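Local coordinates for Lin2004 protein (Listeria innocua, PDB 2HUJ), which is of unknown function but adopts a four-helical bundle fold and represents a novel bacterial protein family, at residues E21-I24 against R25-L29; R109-Y112 against K113-L116. One frame throughout, in Å; residues are numbered along the deposited sequence.

Contact 1 of 2, residues E21-I24 against R25-L29; sequences ELLI and RTEQL
Glu21 and Arg25, one turn apart on helix 16-45, form a salt bridge. Arg25 NE donates to Glu21 OE2 at 3.1 Å, with a bent N-H...O angle of 141°. OE2 is met on its anti side, by a donor somewhat out of the carboxylate plane, and that plane stands 72° from that of the guanidinium. A bend at chi2 folds the Glu21 chain back to the arginine, which runs extended from CG to NE. Arg25 CG lies 3.3 Å from Glu21 O, the oxygen that also accepts the N-H of Arg25.

The second polar feature is a side chain bonded to the backbone. Thr26 OG1 donates to Leu22 O at 2.8 Å, from above the carbonyl plane. Its chi1 of -57° sets OG1 beside the backbone N, and Thr26 N bonds to the same oxygen at 2.8 Å. The helical ladder continues with Glu27 N to Leu23 O and Gln28 N to Ile24 O.

Leu23 CD1 lies 3.7 Å from the carboxylate oxygen Glu27 OE2, which also makes a long, weak ion pair with Lys134. Leu22 and Thr26 face the bundle interior, where they touch helices 52-81 and 112-137.

Arg25 NH1 reaches Glu72 and the carbonyl of Asp69 on helix 52-81. The guanidinium thus ties two helices together, with Glu21 holding its NE side. The buried hydroxyl of Thr26 is satisfied within its own helix, so a polar residue fits the apolar face.

Contact 2 of 2, residues R109-Y112 against K113-L116; sequences RSFY and KHFL
Phe111 O accepts the N-H of Phe115 at 3.1 Å, the opening bond of helix 112-137 in this four-helical bundle. Phe111 is the N-cap residue, and its carbonyl receives this bond in its own plane. The next bond, Leu116 N to Tyr112 O, is shorter at 2.8 Å and nearly straight (172°).

Side chains pack around this first turn. The Phe111 and His114 side chains run alongside each other in the same direction. His114 CD2 is 4.1 Å from both CB and CD2 of Phe111. Tyr112 has CG anti to the backbone N (chi1 -179°), which carries its ring along the helix to Leu116. On the inner side, Ser110 CB meets the edge of the Phe115 ring.

Further out, the loop is held by its neighbours. Ser110 OG bonds to the carbonyls of Asn107 and Ser104, and Ser110 O is bonded by the hydroxyl of Tyr40 on helix 16-45. The Tyr40 ring also stacks with Phe115, which touches helix 88-104 as well. Lys113 NZ pairs with Asp117 one turn on. Tyr112 touches Tyr40 and Arg44, and Leu116 touches Trp37, all on helix 16-45. One turn apart on this side, Tyr112 CE2 lies 4.1 Å from Leu116 CD2.

In the fold
Contact 1 comes first along the chain, within helix 16-45. Contact 2 follows much later, where the loop after helix 88-104 enters helix 112-137. Their centres are 26 Å apart, on opposite sides of the chain's centre. The nearest atoms are about 12 Å apart, so the two do not touch. The first and last helices still connect them. Leu23 and Leu29 of contact 1 touch Arg130 and Leu126 on helix 112-137, while Tyr112 and Leu116 of contact 2 pack on helix 16-45. The same pair of helices therefore meets at two separate levels of the bundle. Contact 1 lies within a helix with one side in the bundle; contact 2 lies nearer the surface, at the start of one.

Contact 1 of 2, residues E21-I24 against R25-L29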
loop_
_atom_site.group_PDB
_atom_site.type_symbol
_atom_site.label_atom_id
_atom_site.label_comp_id
_atom_site.label_asym_id
_atom_site.label_seq_id
_atom_site.Cartn_x
_atom_site.Cartn_y
_atom_site.Cartn_z
ATOM N N GLU A 21 0.102 -12.972 10.240
ATOM C CA GLU A 21 -0.892 -11.928 10.088
ATOM C C GLU A 21 -0.309 -10.698 9.414
ATOM O O GLU A 21 -0.941 -10.127 8.518
ATOM C CB GLU A 21 -1.545 -11.599 11.427
ATOM C CG GLU A 21 -2.727 -10.615 11.282
ATOM C CD GLU A 21 -3.861 -11.192 10.464
ATOM O OE1 GLU A 21 -4.221 -12.350 10.737
ATOM O OE2 GLU A 21 -4.394 -10.503 9.562
ATOM N N LEU A 22 0.912 -10.298 9.812
ATOM C CA LEU A 22 1.584 -9.202 9.135
ATOM C C LEU A 22 1.808 -9.471 7.634
ATOM O O LEU A 22 1.527 -8.609 6.818
ATOM C CB LEU A 22 2.930 -8.880 9.820
ATOM C CG LEU A 22 3.729 -7.722 9.211
ATOM C CD1 LEU A 22 2.929 -6.426 9.142
ATOM C CD2 LEU A 22 5.008 -7.550 10.012
ATOM N N LEU A 23 2.270 -10.667 7.287
ATOM C CA LEU A 23 2.452 -11.061 5.891
ATOM C C LEU A 23 1.170 -10.903 5.088
ATOM O O LEU A 23 1.160 -10.282 4.018
ATOM C CB LEU A 23 2.959 -12.495 5.807
ATOM C CG LEU A 23 3.257 -13.071 4.412
ATOM C CD1 LEU A 23 4.129 -12.160 3.599
ATOM C CD2 LEU A 23 3.878 -14.444 4.526
ATOM N N ILE A 24 0.076 -11.441 5.627
ATOM C CA ILE A 24 -1.245 -11.314 4.990
ATOM C C ILE A 24 -1.636 -9.832 4.781
ATOM O O ILE A 24 -2.055 -9.441 3.693
ATOM C CB ILE A 24 -2.313 -12.070 5.803
ATOM C CG1 ILE A 24 -2.045 -13.583 5.732
ATOM C CG2 ILE A 24 -3.719 -11.765 5.278
ATOM C CD1 ILE A 24 -2.914 -14.402 6.632
ATOM N N ARG A 25 -1.448 -8.997 5.801
ATOM C CA ARG A 25 -1.776 -7.597 5.685
ATOM C C ARG A 25 -0.853 -6.837 4.725
ATOM O O ARG A 25 -1.274 -5.898 4.057
ATOM C CB ARG A 25 -1.786 -6.950 7.062
ATOM C CG ARG A 25 -2.854 -7.525 7.920
ATOM C CD ARG A 25 -2.884 -6.921 9.250
ATOM N NE ARG A 25 -4.003 -7.480 9.995
ATOM C CZ ARG A 25 -4.451 -7.014 11.159
ATOM N NH1 ARG A 25 -3.938 -5.925 11.728
ATOM N NH2 ARG A 25 -5.457 -7.642 11.750
ATOM N N THR A 26 0.389 -7.291 4.621
ATOM C CA THR A 26 1.347 -6.754 3.633
ATOM C C THR A 26 0.874 -7.075 2.226
ATOM O O THR A 26 0.882 -6.213 1.374
ATOM C CB THR A 26 2.768 -7.351 3.854
ATOM O OG1 THR A 26 3.196 -7.065 5.196
ATOM C CG2 THR A 26 3.782 -6.758 2.863
ATOM N N GLU A 27 0.421 -8.305 2.001
ATOM C CA GLU A 27 -0.089 -8.724 0.680
ATOM C C GLU A 27 -1.337 -7.919 0.312
ATOM O O GLU A 27 -1.525 -7.443 -0.826
ATOM C CB GLU A 27 -0.371 -10.232 0.668
ATOM C CG GLU A 27 0.953 -11.020 0.703
ATOM C CD GLU A 27 0.820 -12.494 1.010
ATOM O OE1 GLU A 27 -0.291 -12.953 1.354
ATOM O OE2 GLU A 27 1.877 -13.169 0.897
ATOM N N GLN A 28 -2.193 -7.728 1.297
ATOM C CA GLN A 28 -3.414 -6.984 1.077
ATOM C C GLN A 28 -3.087 -5.541 0.691
ATOM O O GLN A 28 -3.694 -4.974 -0.225
ATOM C CB GLN A 28 -4.263 -7.031 2.343
ATOM C CG GLN A 28 -5.506 -6.213 2.270
ATOM C CD GLN A 28 -6.675 -7.065 1.928
ATOM O OE1 GLN A 28 -7.448 -7.425 2.799
ATOM N NE2 GLN A 28 -6.780 -7.452 0.674
ATOM N N LEU A 29 -2.126 -4.938 1.385
ATOM C CA LEU A 29 -1.730 -3.563 1.079
ATOM C C LEU A 29 -1.045 -3.427 -0.290
ATOM O O LEU A 29 -1.282 -2.443 -1.006
ATOM C CB LEU A 29 -0.853 -3.007 2.189
ATOM C CG LEU A 29 -0.556 -1.501 2.115
ATOM C CD1 LEU A 29 -1.837 -0.643 2.036
ATOM C CD2 LEU A 29 0.288 -1.061 3.297
#

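Contact 2 of 2, residues R109-Y112 against K113-L116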
loop_
_atom_site.group_PDB
_atom_site.type_symbol
_atom_site.label_atom_id
_atom_site.label_comp_id
_atom_site.label_asym_id
_atom_site.label_seq_id
_atom_site.Cartn_x
_atom_site.Cartn_y
_atom_site.Cartn_z
ATOM N N ARG A 109 -5.566 12.536 -15.385
ATOM C CA ARG A 109 -4.627 13.607 -15.692
ATOM C C ARG A 109 -3.670 13.884 -14.539
ATOM O O ARG A 109 -2.845 14.796 -14.644
ATOM C CB ARG A 109 -5.377 14.871 -16.138
ATOM C CG ARG A 109 -6.070 14.661 -17.468
ATOM C CD ARG A 109 -6.798 15.893 -17.947
ATOM N NE ARG A 109 -7.526 15.631 -19.200
ATOM C CZ ARG A 109 -8.720 15.030 -19.291
ATOM N NH1 ARG A 109 -9.361 14.580 -18.205
ATOM N NH2 ARG A 109 -9.278 14.865 -20.490
ATOM N N SER A 110 -3.749 13.102 -13.454
ATOM C CA SER A 110 -2.739 13.191 -12.414
ATOM C C SER A 110 -1.363 13.017 -13.065
ATOM O O SER A 110 -1.210 12.250 -14.037
ATOM C CB SER A 110 -2.935 12.152 -11.312
ATOM O OG SER A 110 -4.149 12.382 -10.631
ATOM N N PHE A 111 -0.388 13.769 -12.560
ATOM C CA PHE A 111 0.929 13.799 -13.178
ATOM C C PHE A 111 1.532 12.393 -13.138
ATOM O O PHE A 111 1.621 11.782 -12.067
ATOM C CB PHE A 111 1.847 14.802 -12.476
ATOM C CG PHE A 111 1.523 16.254 -12.762
ATOM C CD1 PHE A 111 1.076 16.665 -14.012
ATOM C CD2 PHE A 111 1.709 17.220 -11.779
ATOM C CE1 PHE A 111 0.791 18.002 -14.269
ATOM C CE2 PHE A 111 1.424 18.561 -12.036
ATOM C CZ PHE A 111 0.966 18.943 -13.287
ATOM N N TYR A 112 1.912 11.883 -14.312
ATOM C CA TYR A 112 2.275 10.484 -14.458
ATOM C C TYR A 112 3.534 10.067 -13.662
ATOM O O TYR A 112 3.491 9.076 -12.927
ATOM C CB TYR A 112 2.458 10.142 -15.926
ATOM C CG TYR A 112 2.820 8.706 -16.119
ATOM C CD1 TYR A 112 1.840 7.729 -16.177
ATOM C CD2 TYR A 112 4.145 8.313 -16.200
ATOM C CE1 TYR A 112 2.167 6.416 -16.336
ATOM C CE2 TYR A 112 4.483 6.994 -16.356
ATOM C CZ TYR A 112 3.493 6.058 -16.421
ATOM O OH TYR A 112 3.830 4.748 -16.596
ATOM N N LYS A 113 4.635 10.795 -13.827
ATOM C CA LYS A 113 5.868 10.419 -13.120
ATOM C C LYS A 113 5.691 10.439 -11.610
ATOM O O LYS A 113 6.138 9.510 -10.920
ATOM C CB LYS A 113 7.082 11.255 -13.576
ATOM C CG LYS A 113 8.412 10.868 -12.898
ATOM C CD LYS A 113 9.578 11.674 -13.437
ATOM C CE LYS A 113 10.895 11.337 -12.726
ATOM N NZ LYS A 113 10.762 11.563 -11.243
ATOM N N HIS A 114 5.014 11.455 -11.077
ATOM C CA HIS A 114 4.759 11.511 -9.635
ATOM C C HIS A 114 3.972 10.275 -9.178
ATOM O O HIS A 114 4.323 9.610 -8.191
ATOM C CB HIS A 114 4.010 12.790 -9.245
ATOM C CG HIS A 114 4.839 14.030 -9.359
ATOM N ND1 HIS A 114 6.218 14.003 -9.464
ATOM C CD2 HIS A 114 4.487 15.339 -9.404
ATOM C CE1 HIS A 114 6.677 15.239 -9.558
ATOM N NE2 HIS A 114 5.649 16.069 -9.527
ATOM N N PHE A 115 2.923 9.932 -9.920
ATOM C CA PHE A 115 2.113 8.753 -9.577
ATOM C C PHE A 115 2.945 7.474 -9.618
ATOM O O PHE A 115 2.972 6.708 -8.661
ATOM C CB PHE A 115 0.896 8.667 -10.508
ATOM C CG PHE A 115 -0.258 7.896 -9.924
ATOM C CD1 PHE A 115 -0.110 6.539 -9.596
ATOM C CD2 PHE A 115 -1.492 8.476 -9.753
ATOM C CE1 PHE A 115 -1.155 5.798 -9.054
ATOM C CE2 PHE A 115 -2.546 7.730 -9.191
ATOM C CZ PHE A 115 -2.395 6.395 -8.888
ATOM N N LEU A 116 3.614 7.257 -10.737
ATOM C CA LEU A 116 4.532 6.135 -10.911
ATOM C C LEU A 116 5.504 6.021 -9.734
ATOM O O LEU A 116 5.711 4.943 -9.220
ATOM C CB LEU A 116 5.332 6.332 -12.174
ATOM C CG LEU A 116 6.441 5.310 -12.451
ATOM C CD1 LEU A 116 5.829 3.963 -12.726
ATOM C CD2 LEU A 116 7.301 5.758 -13.593
#